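PDB 6DKU: VP35 from Myotis lucifugus, which is a microbat-genome homolog of filoviral VP35, of uncertain role in its host, whose interferon inhibitory domain, present here, probably acts as an immune antagonist. Local coordinates for residues T10-V15 against A33-S38; V15-L20 against A26-V31; M48-R53 against T69-Y74; S89-A94 against Y115-P120; G105-T108 against G112-Y115. The protein carries 1 engineered substitution. All coordinates share one frame; numbering follows the deposited sequence.

Contact 1: T10-V15 against A33-S38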
# COMPACT_ATOMS: atom_id res chain seq x y z
N THR A 10 -3.50 9.76 7.63
CA THR A 10 -4.18 10.57 6.62
C THR A 10 -3.21 11.53 5.93
O THR A 10 -3.18 11.62 4.70
CB THR A 10 -5.34 11.34 7.25
OG1 THR A 10 -6.17 10.45 8.00
CG2 THR A 10 -6.17 12.02 6.17
N GLU A 11 -2.43 12.27 6.72
CA GLU A 11 -1.46 13.19 6.12
C GLU A 11 -0.40 12.43 5.31
O GLU A 11 -0.00 12.89 4.24
CB GLU A 11 -0.82 14.05 7.21
CG GLU A 11 0.29 14.97 6.72
CD GLU A 11 -0.22 16.23 6.05
OE1 GLU A 11 -1.45 16.43 5.95
OE2 GLU A 11 0.64 17.04 5.61
N PHE A 12 0.05 11.27 5.81
CA PHE A 12 0.97 10.43 5.04
C PHE A 12 0.40 10.11 3.66
O PHE A 12 1.07 10.30 2.63
CB PHE A 12 1.25 9.13 5.82
CG PHE A 12 2.16 8.16 5.10
CD1 PHE A 12 3.54 8.25 5.24
CD2 PHE A 12 1.64 7.15 4.30
CE1 PHE A 12 4.39 7.35 4.59
CE2 PHE A 12 2.48 6.25 3.64
CZ PHE A 12 3.85 6.36 3.78
N VAL A 13 -0.85 9.65 3.62
CA VAL A 13 -1.50 9.32 2.35
C VAL A 13 -1.61 10.55 1.46
O VAL A 13 -1.39 10.48 0.25
CB VAL A 13 -2.88 8.67 2.62
CG1 VAL A 13 -3.80 8.86 1.45
CG2 VAL A 13 -2.72 7.20 2.93
N ARG A 14 -1.95 11.71 2.04
CA ARG A 14 -2.12 12.91 1.22
C ARG A 14 -0.80 13.36 0.60
O ARG A 14 -0.74 13.69 -0.59
CB ARG A 14 -2.73 14.04 2.05
CG ARG A 14 -2.97 15.30 1.22
CD ARG A 14 -3.30 16.52 2.07
NE ARG A 14 -2.19 16.94 2.92
CZ ARG A 14 -1.04 17.46 2.48
NH1 ARG A 14 -0.83 17.63 1.19
NH2 ARG A 14 -0.10 17.81 3.35
N VAL A 15 0.27 13.37 1.41
CA VAL A 15 1.58 13.78 0.90
C VAL A 15 2.02 12.85 -0.21
O VAL A 15 2.34 13.29 -1.32
CB VAL A 15 2.61 13.82 2.04
CG1 VAL A 15 4.03 13.83 1.45
CG2 VAL A 15 2.38 15.01 2.95
N ALA A 33 -2.07 1.34 2.04
CA ALA A 33 -1.76 0.13 2.79
C ALA A 33 -0.58 0.37 3.72
O ALA A 33 -0.62 -0.02 4.90
CB ALA A 33 -1.46 -1.02 1.84
N ILE A 34 0.47 1.02 3.21
CA ILE A 34 1.61 1.40 4.03
C ILE A 34 1.14 2.21 5.23
O ILE A 34 1.57 1.96 6.37
CB ILE A 34 2.64 2.16 3.19
CG1 ILE A 34 3.24 1.24 2.13
CG2 ILE A 34 3.75 2.72 4.07
CD1 ILE A 34 4.22 1.92 1.21
N ALA A 35 0.24 3.18 5.01
CA ALA A 35 -0.24 3.98 6.13
C ALA A 35 -1.05 3.14 7.10
O ALA A 35 -0.91 3.29 8.32
CB ALA A 35 -1.07 5.16 5.63
N MET A 36 -1.91 2.26 6.59
CA MET A 36 -2.76 1.46 7.45
C MET A 36 -1.94 0.53 8.33
O MET A 36 -2.32 0.26 9.48
CB MET A 36 -3.74 0.64 6.62
CG MET A 36 -4.90 1.41 6.01
SD MET A 36 -5.61 0.50 4.62
CE MET A 36 -6.28 -0.94 5.43
N VAL A 37 -0.82 0.02 7.81
CA VAL A 37 -0.12 -1.09 8.46
C VAL A 37 0.93 -0.63 9.47
O VAL A 37 1.42 -1.44 10.27
CB VAL A 37 0.49 -2.00 7.37
CG1 VAL A 37 1.85 -1.48 6.93
CG2 VAL A 37 0.53 -3.45 7.82
N SER A 38 1.26 0.66 9.48
CA SER A 38 2.19 1.23 10.45
C SER A 38 1.60 1.22 11.86
O SER A 38 0.38 1.29 12.05
CB SER A 38 2.56 2.66 10.05
OG SER A 38 1.42 3.41 9.67
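F12 and V13 meet I34 and A35 in an antiparallel pair of helices, 9-18 and 26-37, in the helical part of the interferon inhibitory domain. The axes of segments 10-15 and 33-37 run at 163° to each other and approach to 9.2 Å. The contact is apolar, and no hydrogen bond crosses it. The F12 ring lies obliquely to both of its partners. F12 CD2 is 3.6 Å from A35 CB. F12 CZ is 3.7 Å from I34 CG2, and these two side chains cross at about a right angle. CG of F12 stands anti to the backbone N (chi1 178°), which carries the ring out toward helix 26-37. V13 touches with one branch: its CG2 is 3.8 Å from A35 CB. The methyl of A35 is therefore met by both F12 and V13. The polar side chains named here bond within their own segments. S38 OG bonds back to A35 O at 2.7 Å, from above the carbonyl plane. R14 NE bonds to E11 OE1 at 3.2 Å, within a salt bridge away from the interface. I34 also touches F75. F12, through L44 and A47, joins this antiparallel helix pair to helix 41-56.

Contact 2: V15-L20 against A26-V31. Unlike the reference sequence in segment 15-20: G18 (reference Ser).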
# COMPACT_ATOMS: atom_id res chain seq x y z
N VAL A 15 0.27 13.37 1.41
CA VAL A 15 1.58 13.78 0.90
C VAL A 15 2.02 12.85 -0.21
O VAL A 15 2.34 13.29 -1.32
CB VAL A 15 2.61 13.82 2.04
CG1 VAL A 15 4.03 13.83 1.45
CG2 VAL A 15 2.38 15.01 2.95
N LEU A 16 2.07 11.54 0.07
CA LEU A 16 2.62 10.64 -0.93
C LEU A 16 1.75 10.58 -2.18
O LEU A 16 2.27 10.60 -3.30
CB LEU A 16 2.84 9.24 -0.36
CG LEU A 16 4.25 9.02 0.18
CD1 LEU A 16 4.39 9.57 1.60
CD2 LEU A 16 4.63 7.55 0.14
N THR A 17 0.42 10.54 -2.02
CA THR A 17 -0.40 10.46 -3.23
C THR A 17 -0.42 11.78 -3.99
O THR A 17 -0.83 11.79 -5.15
CB THR A 17 -1.83 10.03 -2.91
OG1 THR A 17 -2.36 10.84 -1.86
CG2 THR A 17 -1.85 8.57 -2.47
N GLY A 18 0.01 12.89 -3.37
CA GLY A 18 0.23 14.11 -4.13
C GLY A 18 1.16 13.92 -5.31
O GLY A 18 0.98 14.57 -6.35
N TYR A 19 2.15 13.04 -5.19
CA TYR A 19 3.10 12.83 -6.28
C TYR A 19 2.55 11.96 -7.40
O TYR A 19 3.16 11.87 -8.46
CB TYR A 19 4.41 12.23 -5.75
CG TYR A 19 5.14 13.17 -4.83
CD1 TYR A 19 4.90 13.15 -3.46
CD2 TYR A 19 6.06 14.08 -5.32
CE1 TYR A 19 5.54 14.01 -2.61
CE2 TYR A 19 6.71 14.95 -4.47
CZ TYR A 19 6.45 14.91 -3.12
OH TYR A 19 7.10 15.77 -2.26
N LEU A 20 1.43 11.30 -7.18
CA LEU A 20 0.80 10.52 -8.24
C LEU A 20 -0.15 11.39 -9.04
O LEU A 20 -0.63 12.43 -8.58
CB LEU A 20 0.06 9.33 -7.64
CG LEU A 20 0.92 8.46 -6.72
CD1 LEU A 20 0.11 7.29 -6.20
CD2 LEU A 20 2.15 7.97 -7.48
N ALA A 26 -3.43 0.96 -8.21
CA ALA A 26 -2.89 0.23 -7.07
C ALA A 26 -1.74 0.94 -6.39
O ALA A 26 -1.35 0.52 -5.30
CB ALA A 26 -2.43 -1.16 -7.50
N PHE A 27 -1.16 1.99 -6.99
CA PHE A 27 -0.11 2.71 -6.28
C PHE A 27 -0.70 3.55 -5.15
O PHE A 27 -0.17 3.56 -4.03
CB PHE A 27 0.70 3.57 -7.25
CG PHE A 27 1.71 2.80 -8.06
CD1 PHE A 27 2.94 2.44 -7.51
CD2 PHE A 27 1.43 2.42 -9.36
CE1 PHE A 27 3.87 1.72 -8.25
CE2 PHE A 27 2.36 1.70 -10.11
CZ PHE A 27 3.58 1.35 -9.56
N HIS A 28 -1.82 4.24 -5.43
CA HIS A 28 -2.55 4.93 -4.37
C HIS A 28 -2.91 3.96 -3.25
O HIS A 28 -2.73 4.27 -2.06
CB HIS A 28 -3.83 5.56 -4.94
CG HIS A 28 -3.60 6.47 -6.10
ND1 HIS A 28 -3.39 6.01 -7.38
CD2 HIS A 28 -3.55 7.83 -6.17
CE1 HIS A 28 -3.23 7.05 -8.19
NE2 HIS A 28 -3.32 8.15 -7.48
N GLU A 29 -3.41 2.78 -3.62
CA GLU A 29 -3.74 1.77 -2.63
C GLU A 29 -2.51 1.30 -1.87
O GLU A 29 -2.61 1.00 -0.68
CB GLU A 29 -4.43 0.58 -3.30
CG GLU A 29 -5.44 0.96 -4.36
CD GLU A 29 -6.72 1.54 -3.79
OE1 GLU A 29 -6.80 1.71 -2.55
OE2 GLU A 29 -7.64 1.82 -4.59
N LEU A 30 -1.35 1.22 -2.52
CA LEU A 30 -0.15 0.82 -1.80
C LEU A 30 0.24 1.87 -0.77
O LEU A 30 0.64 1.53 0.35
CB LEU A 30 1.01 0.57 -2.77
CG LEU A 30 2.31 0.09 -2.13
CD1 LEU A 30 2.06 -1.07 -1.17
CD2 LEU A 30 3.29 -0.33 -3.21
N VAL A 31 0.12 3.15 -1.13
CA VAL A 31 0.33 4.22 -0.16
C VAL A 31 -0.61 4.04 1.02
O VAL A 31 -0.19 4.06 2.19
CB VAL A 31 0.13 5.59 -0.84
CG1 VAL A 31 0.14 6.70 0.19
CG2 VAL A 31 1.20 5.82 -1.90
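The imidazole of H28 has L20 over one face and T17 in an oblique position. L20 CD1 sits over the centre of the ring, 3.6 Å from the centroid of H28 and 6° off the ring normal. This is a CH-pi contact. L20 CB adds a second touch, 3.6 Å from H28 NE2. The L20 and H28 side chains run antiparallel alongside each other. T17 CG2 is more distant, 4.1 Å from H28 CD2.

The other touches across the contact are apolar. L16 CB is 3.7 Å from V31 CG1, and T17 CG2 is 3.8 Å from the same V31 methyl. T17 is turned so that OG1 lies between the backbone N and the carbonyl carbon (chi1 51°). OG1 bonds to V13 O of its own helix, while CG2 faces V31 and H28. F27 touches with its base: its CB is 3.9 Å from L20 CD1, and its ring turns off to meet H62 edge-to-face.

L20 follows helix 9-18, so the chain leaving this helix is still packed on the start of helix 26-37. L16 also touches M48 and F51 of helix 41-56, while V31 and L30 touch I65 of helix 61-71. E29, on the far side of its helix, bonds to R24 and Y95 and to Y115 of strand 113-119.

Contact 3: M48-R53 against T69-Y74; sequences MDHFNR and TQRCEY
H50 of helix 41-56 projects toward R71 and C72, at the break between helices 61-71 and 73-76 of the helical part of the domain. C72 is the N-cap residue of the second of these. The H50 and R71 side chains cross at about a right angle, with imidazole and guanidinium planes 87° apart. H50 CE1 lies over one face of the guanidinium, while R71 CD lies in plane at the edge of the imidazole. The closest touch is at the root of the arginine, where R71 CB is 3.4 Å from H50 CE1. With chi1 at 177°, CG of H50 is opposite the backbone N, and the ring points at R71 and C72. The R71 chain bends at chi2 and chi3 and takes its charge on to E54, where NH1 forms a salt bridge with OE2. H50 NE2 is hydrogen-bonded to S67 OG, which should fix the turn of the ring. C72 approaches the other end of the histidine in a sulfur-aromatic contact. Its SG is oblique to the ring, 4.1 Å from the H50 centroid and 33° off the normal, and 3.5 Å from H50 CB.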
# COMPACT_ATOMS: atom_id res chain seq x y z
N MET A 48 8.28 7.77 5.07
CA MET A 48 8.33 9.07 4.40
C MET A 48 9.77 9.49 4.13
O MET A 48 10.09 9.99 3.04
CB MET A 48 7.63 10.11 5.25
CG MET A 48 7.80 11.53 4.75
SD MET A 48 6.55 11.93 3.53
CE MET A 48 5.05 11.67 4.48
N ASP A 49 10.65 9.31 5.11
CA ASP A 49 12.06 9.64 4.91
C ASP A 49 12.64 8.82 3.76
O ASP A 49 13.40 9.35 2.94
CB ASP A 49 12.84 9.40 6.20
CG ASP A 49 12.56 10.45 7.26
OD1 ASP A 49 12.09 11.56 6.90
OD2 ASP A 49 12.82 10.17 8.46
N HIS A 50 12.29 7.53 3.68
CA HIS A 50 12.78 6.70 2.59
C HIS A 50 12.23 7.16 1.24
O HIS A 50 12.97 7.24 0.25
CB HIS A 50 12.40 5.24 2.85
CG HIS A 50 12.79 4.30 1.75
ND1 HIS A 50 14.01 3.65 1.72
CD2 HIS A 50 12.13 3.92 0.63
CE1 HIS A 50 14.08 2.90 0.64
NE2 HIS A 50 12.95 3.04 -0.04
N PHE A 51 10.93 7.47 1.19
CA PHE A 51 10.31 8.01 -0.02
C PHE A 51 11.04 9.25 -0.51
O PHE A 51 11.42 9.35 -1.68
CB PHE A 51 8.84 8.31 0.27
CG PHE A 51 8.10 8.92 -0.88
CD1 PHE A 51 7.64 8.13 -1.92
CD2 PHE A 51 7.81 10.28 -0.89
CE1 PHE A 51 6.94 8.68 -2.97
CE2 PHE A 51 7.11 10.84 -1.94
CZ PHE A 51 6.67 10.04 -2.98
N ASN A 52 11.25 10.22 0.39
CA ASN A 52 11.95 11.43 0.00
C ASN A 52 13.40 11.16 -0.38
O ASN A 52 13.95 11.85 -1.25
CB ASN A 52 11.88 12.45 1.13
CG ASN A 52 10.46 12.93 1.38
OD1 ASN A 52 9.68 13.09 0.45
ND2 ASN A 52 10.13 13.16 2.65
N ARG A 53 14.03 10.16 0.25
CA ARG A 53 15.37 9.76 -0.17
C ARG A 53 15.36 9.30 -1.62
O ARG A 53 16.20 9.72 -2.43
CB ARG A 53 15.90 8.65 0.75
CG ARG A 53 16.72 9.13 1.93
CD ARG A 53 17.38 7.95 2.66
NE ARG A 53 16.41 7.03 3.25
CZ ARG A 53 15.97 7.09 4.50
NH1 ARG A 53 16.41 8.04 5.32
NH2 ARG A 53 15.08 6.20 4.94
N THR A 69 8.24 -0.80 0.29
CA THR A 69 7.94 -2.21 0.53
C THR A 69 9.18 -3.09 0.39
O THR A 69 9.24 -4.18 0.97
CB THR A 69 6.85 -2.70 -0.42
OG1 THR A 69 7.37 -2.70 -1.75
CG2 THR A 69 5.64 -1.79 -0.35
N GLN A 70 10.17 -2.64 -0.37
CA GLN A 70 11.34 -3.50 -0.56
C GLN A 70 12.46 -3.25 0.45
O GLN A 70 13.07 -4.21 0.94
CB GLN A 70 11.88 -3.33 -1.98
CG GLN A 70 10.96 -3.93 -3.03
CD GLN A 70 10.43 -5.28 -2.61
OE1 GLN A 70 11.18 -6.25 -2.49
NE2 GLN A 70 9.12 -5.36 -2.37
N ARG A 71 12.74 -2.00 0.79
CA ARG A 71 13.94 -1.64 1.54
C ARG A 71 13.70 -1.30 3.00
O ARG A 71 14.60 -1.53 3.82
CB ARG A 71 14.64 -0.45 0.86
CG ARG A 71 15.38 -0.82 -0.41
CD ARG A 71 16.60 0.06 -0.57
NE ARG A 71 16.55 0.84 -1.79
CZ ARG A 71 17.43 1.79 -2.11
NH1 ARG A 71 17.30 2.46 -3.25
NH2 ARG A 71 18.42 2.08 -1.28
N CYS A 72 12.54 -0.76 3.36
CA CYS A 72 12.23 -0.50 4.76
C CYS A 72 11.81 -1.80 5.42
O CYS A 72 10.80 -2.41 5.04
CB CYS A 72 11.12 0.55 4.88
SG CYS A 72 11.69 2.24 4.52
N GLU A 73 12.59 -2.23 6.42
CA GLU A 73 12.52 -3.61 6.89
C GLU A 73 11.18 -3.94 7.55
O GLU A 73 10.69 -5.07 7.41
CB GLU A 73 13.67 -3.90 7.85
CG GLU A 73 14.02 -5.38 7.94
CD GLU A 73 14.00 -6.07 6.59
OE1 GLU A 73 14.65 -5.58 5.63
OE2 GLU A 73 13.32 -7.12 6.47
N TYR A 74 10.58 -2.99 8.26
CA TYR A 74 9.29 -3.27 8.89
C TYR A 74 8.21 -3.54 7.84
O TYR A 74 7.63 -4.63 7.79
CB TYR A 74 8.87 -2.13 9.81
CG TYR A 74 7.45 -2.33 10.29
CD1 TYR A 74 7.12 -3.41 11.10
CD2 TYR A 74 6.43 -1.50 9.86
CE1 TYR A 74 5.82 -3.62 11.52
CE2 TYR A 74 5.13 -1.69 10.27
CZ TYR A 74 4.82 -2.75 11.10
OH TYR A 74 3.51 -2.94 11.50

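Contact 4: S89-A94 against Y115-P120; sequences SQIPRA and YIYLTP
I91 packs on the ring of Y117 in an apolar contact between the loop 89-94 and strand 113-119 of the sheet. The loop has no regular structure, and no hydrogen bond joins the two segments. I91 CD1 lies over one face of Y117, offset toward the rim. It is 3.8 Å from the ring centroid and 26° off the normal, a CH-pi contact. The same methyl is 3.5 Å from Y117 CG. The CG2 branch covers the outer end of the ring, 3.6 Å from Y117 CE2. I91 therefore spans the ring from root to hydroxyl end. Both branches bear on the ring because chi1 of I91, at -56°, sets CG1 beside the backbone N. Y115 CB covers the opposite face of Y117, 4.0 Å above its plane, so the ring lies between I91 of the loop and Y115 of its own strand. Lighter touches come from P92 CD, 4.1 Å from Y117 OH, and from T119 CG2, 4.4 Å from I91 CD1. T119 OG1 bonds instead to G122 O. I91 also touches V85 and L99. Y117 reaches T83 of strand 82-84 and L126 of strand 122-127, the neighbours of its own strand in the sheet. Y115, two residues earlier, bonds through OH to E29 of helix 26-37.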
# COMPACT_ATOMS: atom_id res chain seq x y z
N SER A 89 -18.37 -6.27 -6.38
CA SER A 89 -18.73 -5.12 -7.19
C SER A 89 -18.21 -3.81 -6.61
O SER A 89 -17.97 -2.86 -7.38
CB SER A 89 -20.25 -5.06 -7.36
OG SER A 89 -20.78 -6.36 -7.55
N GLN A 90 -18.04 -3.70 -5.29
CA GLN A 90 -17.53 -2.46 -4.71
C GLN A 90 -16.01 -2.36 -4.76
O GLN A 90 -15.46 -1.34 -4.33
CB GLN A 90 -18.01 -2.31 -3.26
CG GLN A 90 -19.50 -2.21 -3.17
CD GLN A 90 -20.14 -3.53 -2.88
OE1 GLN A 90 -19.66 -4.57 -3.35
NE2 GLN A 90 -21.29 -3.50 -2.22
N ILE A 91 -15.33 -3.39 -5.25
CA ILE A 91 -13.91 -3.28 -5.54
C ILE A 91 -13.78 -2.52 -6.86
O ILE A 91 -14.50 -2.85 -7.82
CB ILE A 91 -13.23 -4.66 -5.63
CG1 ILE A 91 -13.45 -5.46 -4.34
CG2 ILE A 91 -11.75 -4.52 -5.92
CD1 ILE A 91 -12.81 -6.84 -4.37
N PRO A 92 -12.92 -1.51 -6.94
CA PRO A 92 -12.74 -0.77 -8.20
C PRO A 92 -12.64 -1.70 -9.40
O PRO A 92 -11.97 -2.73 -9.35
CB PRO A 92 -11.43 0.00 -7.97
CG PRO A 92 -11.43 0.25 -6.49
CD PRO A 92 -12.09 -0.96 -5.85
N ARG A 93 -13.31 -1.31 -10.49
CA ARG A 93 -13.51 -2.20 -11.63
C ARG A 93 -12.20 -2.57 -12.31
O ARG A 93 -11.99 -3.72 -12.70
CB ARG A 93 -14.46 -1.56 -12.63
CG ARG A 93 -15.19 -2.57 -13.50
CD ARG A 93 -16.61 -2.77 -13.00
NE ARG A 93 -17.52 -1.82 -13.64
CZ ARG A 93 -18.31 -2.13 -14.66
NH1 ARG A 93 -18.30 -3.36 -15.16
NH2 ARG A 93 -19.10 -1.21 -15.19
N ALA A 94 -11.29 -1.60 -12.46
CA ALA A 94 -10.04 -1.89 -13.16
C ALA A 94 -9.20 -2.94 -12.44
O ALA A 94 -8.36 -3.59 -13.07
CB ALA A 94 -9.23 -0.61 -13.34
N TYR A 115 -3.67 -5.30 -1.13
CA TYR A 115 -4.89 -5.52 -0.37
C TYR A 115 -5.28 -6.98 -0.42
O TYR A 115 -5.18 -7.63 -1.46
CB TYR A 115 -6.06 -4.69 -0.90
CG TYR A 115 -6.04 -3.22 -0.55
CD1 TYR A 115 -5.31 -2.76 0.55
CD2 TYR A 115 -6.75 -2.30 -1.31
CE1 TYR A 115 -5.29 -1.41 0.86
CE2 TYR A 115 -6.73 -0.96 -1.00
CZ TYR A 115 -6.00 -0.52 0.08
OH TYR A 115 -6.00 0.82 0.38
N ILE A 116 -5.74 -7.48 0.71
CA ILE A 116 -6.53 -8.70 0.78
C ILE A 116 -7.98 -8.25 0.94
O ILE A 116 -8.38 -7.80 2.02
CB ILE A 116 -6.08 -9.60 1.93
CG1 ILE A 116 -4.60 -9.94 1.80
CG2 ILE A 116 -6.89 -10.87 1.93
CD1 ILE A 116 -4.13 -10.18 0.39
N TYR A 117 -8.76 -8.33 -0.13
CA TYR A 117 -10.17 -7.98 -0.05
C TYR A 117 -10.97 -9.12 0.57
O TYR A 117 -10.73 -10.29 0.27
CB TYR A 117 -10.73 -7.68 -1.44
CG TYR A 117 -10.30 -6.35 -2.01
CD1 TYR A 117 -10.78 -5.16 -1.49
CD2 TYR A 117 -9.43 -6.30 -3.08
CE1 TYR A 117 -10.38 -3.95 -2.02
CE2 TYR A 117 -9.03 -5.10 -3.62
CZ TYR A 117 -9.51 -3.93 -3.09
OH TYR A 117 -9.10 -2.74 -3.64
N LEU A 118 -11.92 -8.76 1.42
CA LEU A 118 -12.81 -9.72 2.08
C LEU A 118 -14.20 -9.60 1.47
O LEU A 118 -14.88 -8.59 1.65
CB LEU A 118 -12.83 -9.48 3.58
CG LEU A 118 -11.95 -10.46 4.35
CD1 LEU A 118 -12.69 -11.79 4.50
CD2 LEU A 118 -10.62 -10.65 3.61
N THR A 119 -14.61 -10.64 0.73
CA THR A 119 -15.89 -10.72 0.07
C THR A 119 -16.69 -11.89 0.64
O THR A 119 -16.11 -12.87 1.12
CB THR A 119 -15.74 -10.91 -1.44
OG1 THR A 119 -15.59 -12.31 -1.72
CG2 THR A 119 -14.53 -10.15 -1.96
N PRO A 120 -18.03 -11.80 0.61
CA PRO A 120 -18.85 -12.86 1.22
C PRO A 120 -18.58 -14.25 0.67
O PRO A 120 -18.70 -15.22 1.42
CB PRO A 120 -20.28 -12.40 0.93
CG PRO A 120 -20.16 -10.91 0.91
CD PRO A 120 -18.83 -10.63 0.25

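Contact 5: G105-T108 against G112-Y115; sequences GPKT and GWVY
K107 and T108 meet W113 where the loop 105-108 comes back to the start of strand 113-119. The one hydrogen bond across the contact is weak. W113 N donates to T108 O at 3.4 Å, with an N-H...O angle of 140°.

The ring contacts are of two kinds. T108 O lies in plane at the edge of the W113 indole, 3.3 Å from CD1. K107 CG lies over one face, 3.9 Å from the centroid of the five-membered ring and 17° off its normal, a CH-pi contact. K107 CB also approaches, 3.9 Å from W113 CD1. The lysine backbone touches too, with K107 C 3.5 Å from W113 CD1. Bends at chi2 and chi3 turn the lysine off the indole, and NZ bonds to P103 O. The cation-pi partner of W113 is K127, from the last strand.

In the turn between the segments, T108 OG1 bonds to G110 N. G112 has backbone angles that call for glycine (phi 96°), and so has G105. After W113 the strand has a classic beta bulge, with V114 and Y115 both facing L126.

One backbone carbonyl serves twice here: T108 O accepts the weak N-H bond and rests against the indole edge. The polar link between the segments is therefore slight. The indole is met by K107 CB and CG over a face, by the K107 backbone, and by T108 O at the edge. The lysine NZ finds a carbonyl partner, P103 O, outside the two segments.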
# COMPACT_ATOMS: atom_id res chain seq x y z
N GLY A 105 -1.09 -18.03 4.89
CA GLY A 105 0.10 -17.58 5.57
C GLY A 105 0.58 -16.22 5.12
O GLY A 105 -0.20 -15.35 4.74
N PRO A 106 1.90 -16.02 5.15
CA PRO A 106 2.46 -14.68 4.92
C PRO A 106 2.14 -14.07 3.56
O PRO A 106 2.83 -14.33 2.57
CB PRO A 106 3.97 -14.91 5.08
CG PRO A 106 4.08 -16.11 5.96
CD PRO A 106 2.93 -16.99 5.56
N LYS A 107 1.10 -13.23 3.51
CA LYS A 107 0.82 -12.39 2.35
C LYS A 107 1.49 -11.04 2.58
O LYS A 107 0.86 -10.05 2.97
CB LYS A 107 -0.68 -12.25 2.12
CG LYS A 107 -1.29 -13.33 1.24
CD LYS A 107 -1.70 -14.54 2.06
CE LYS A 107 -2.75 -14.19 3.12
NZ LYS A 107 -3.43 -15.42 3.64
N THR A 108 2.80 -11.01 2.33
CA THR A 108 3.63 -9.89 2.75
C THR A 108 3.56 -8.72 1.77
O THR A 108 3.35 -8.90 0.57
CB THR A 108 5.08 -10.36 2.90
OG1 THR A 108 5.96 -9.23 2.99
CG2 THR A 108 5.51 -11.28 1.76
N GLY A 112 4.80 -7.96 -2.72
CA GLY A 112 4.01 -7.20 -3.68
C GLY A 112 2.53 -7.10 -3.39
O GLY A 112 1.84 -6.37 -4.10
N TRP A 113 2.02 -7.82 -2.38
CA TRP A 113 0.60 -7.69 -2.05
C TRP A 113 0.29 -6.26 -1.63
O TRP A 113 1.15 -5.55 -1.11
CB TRP A 113 0.21 -8.65 -0.92
CG TRP A 113 0.32 -10.10 -1.30
CD1 TRP A 113 1.31 -10.96 -0.93
CD2 TRP A 113 -0.58 -10.85 -2.12
NE1 TRP A 113 1.09 -12.19 -1.46
CE2 TRP A 113 -0.07 -12.16 -2.20
CE3 TRP A 113 -1.76 -10.55 -2.80
CZ2 TRP A 113 -0.69 -13.17 -2.93
CZ3 TRP A 113 -2.38 -11.55 -3.53
CH2 TRP A 113 -1.84 -12.84 -3.58
N VAL A 114 -0.94 -5.84 -1.89
CA VAL A 114 -1.40 -4.52 -1.48
C VAL A 114 -2.63 -4.68 -0.60
O VAL A 114 -2.64 -4.25 0.56
CB VAL A 114 -1.70 -3.61 -2.68
CG1 VAL A 114 -2.11 -2.22 -2.21
CG2 VAL A 114 -0.49 -3.55 -3.62
N TYR A 115 -3.67 -5.30 -1.13
CA TYR A 115 -4.89 -5.52 -0.37
C TYR A 115 -5.28 -6.98 -0.42
O TYR A 115 -5.18 -7.63 -1.46
CB TYR A 115 -6.06 -4.69 -0.90
CG TYR A 115 -6.04 -3.22 -0.55
CD1 TYR A 115 -5.31 -2.76 0.55
CD2 TYR A 115 -6.75 -2.30 -1.31
CE1 TYR A 115 -5.29 -1.41 0.86
CE2 TYR A 115 -6.73 -0.96 -1.00
CZ TYR A 115 -6.00 -0.52 0.08
OH TYR A 115 -6.00 0.82 0.38

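Overall arrangement
Contacts 1 and 2 hold the same pair, helices 9-18 and 26-37, and share V15. Contact 1 is buried and purely apolar; contact 2, partly buried, adds a histidine ring. Contact 3 joins helix 41-56 to the break between helices 61-71 and 73-76, with its centre about 13 Å from that of contact 1. It is buried too, but brings sulfur and an exposed arginine. Contacts 4 and 5 both use strand 113-119 and share Y115. They are partly buried and pack loops on aromatic rings. Contacts 3 and 4 lie farthest apart, with centres about 27 Å from each other. Y115 OH, 3.2 Å from E29 OE1, ties the strand to contact 2.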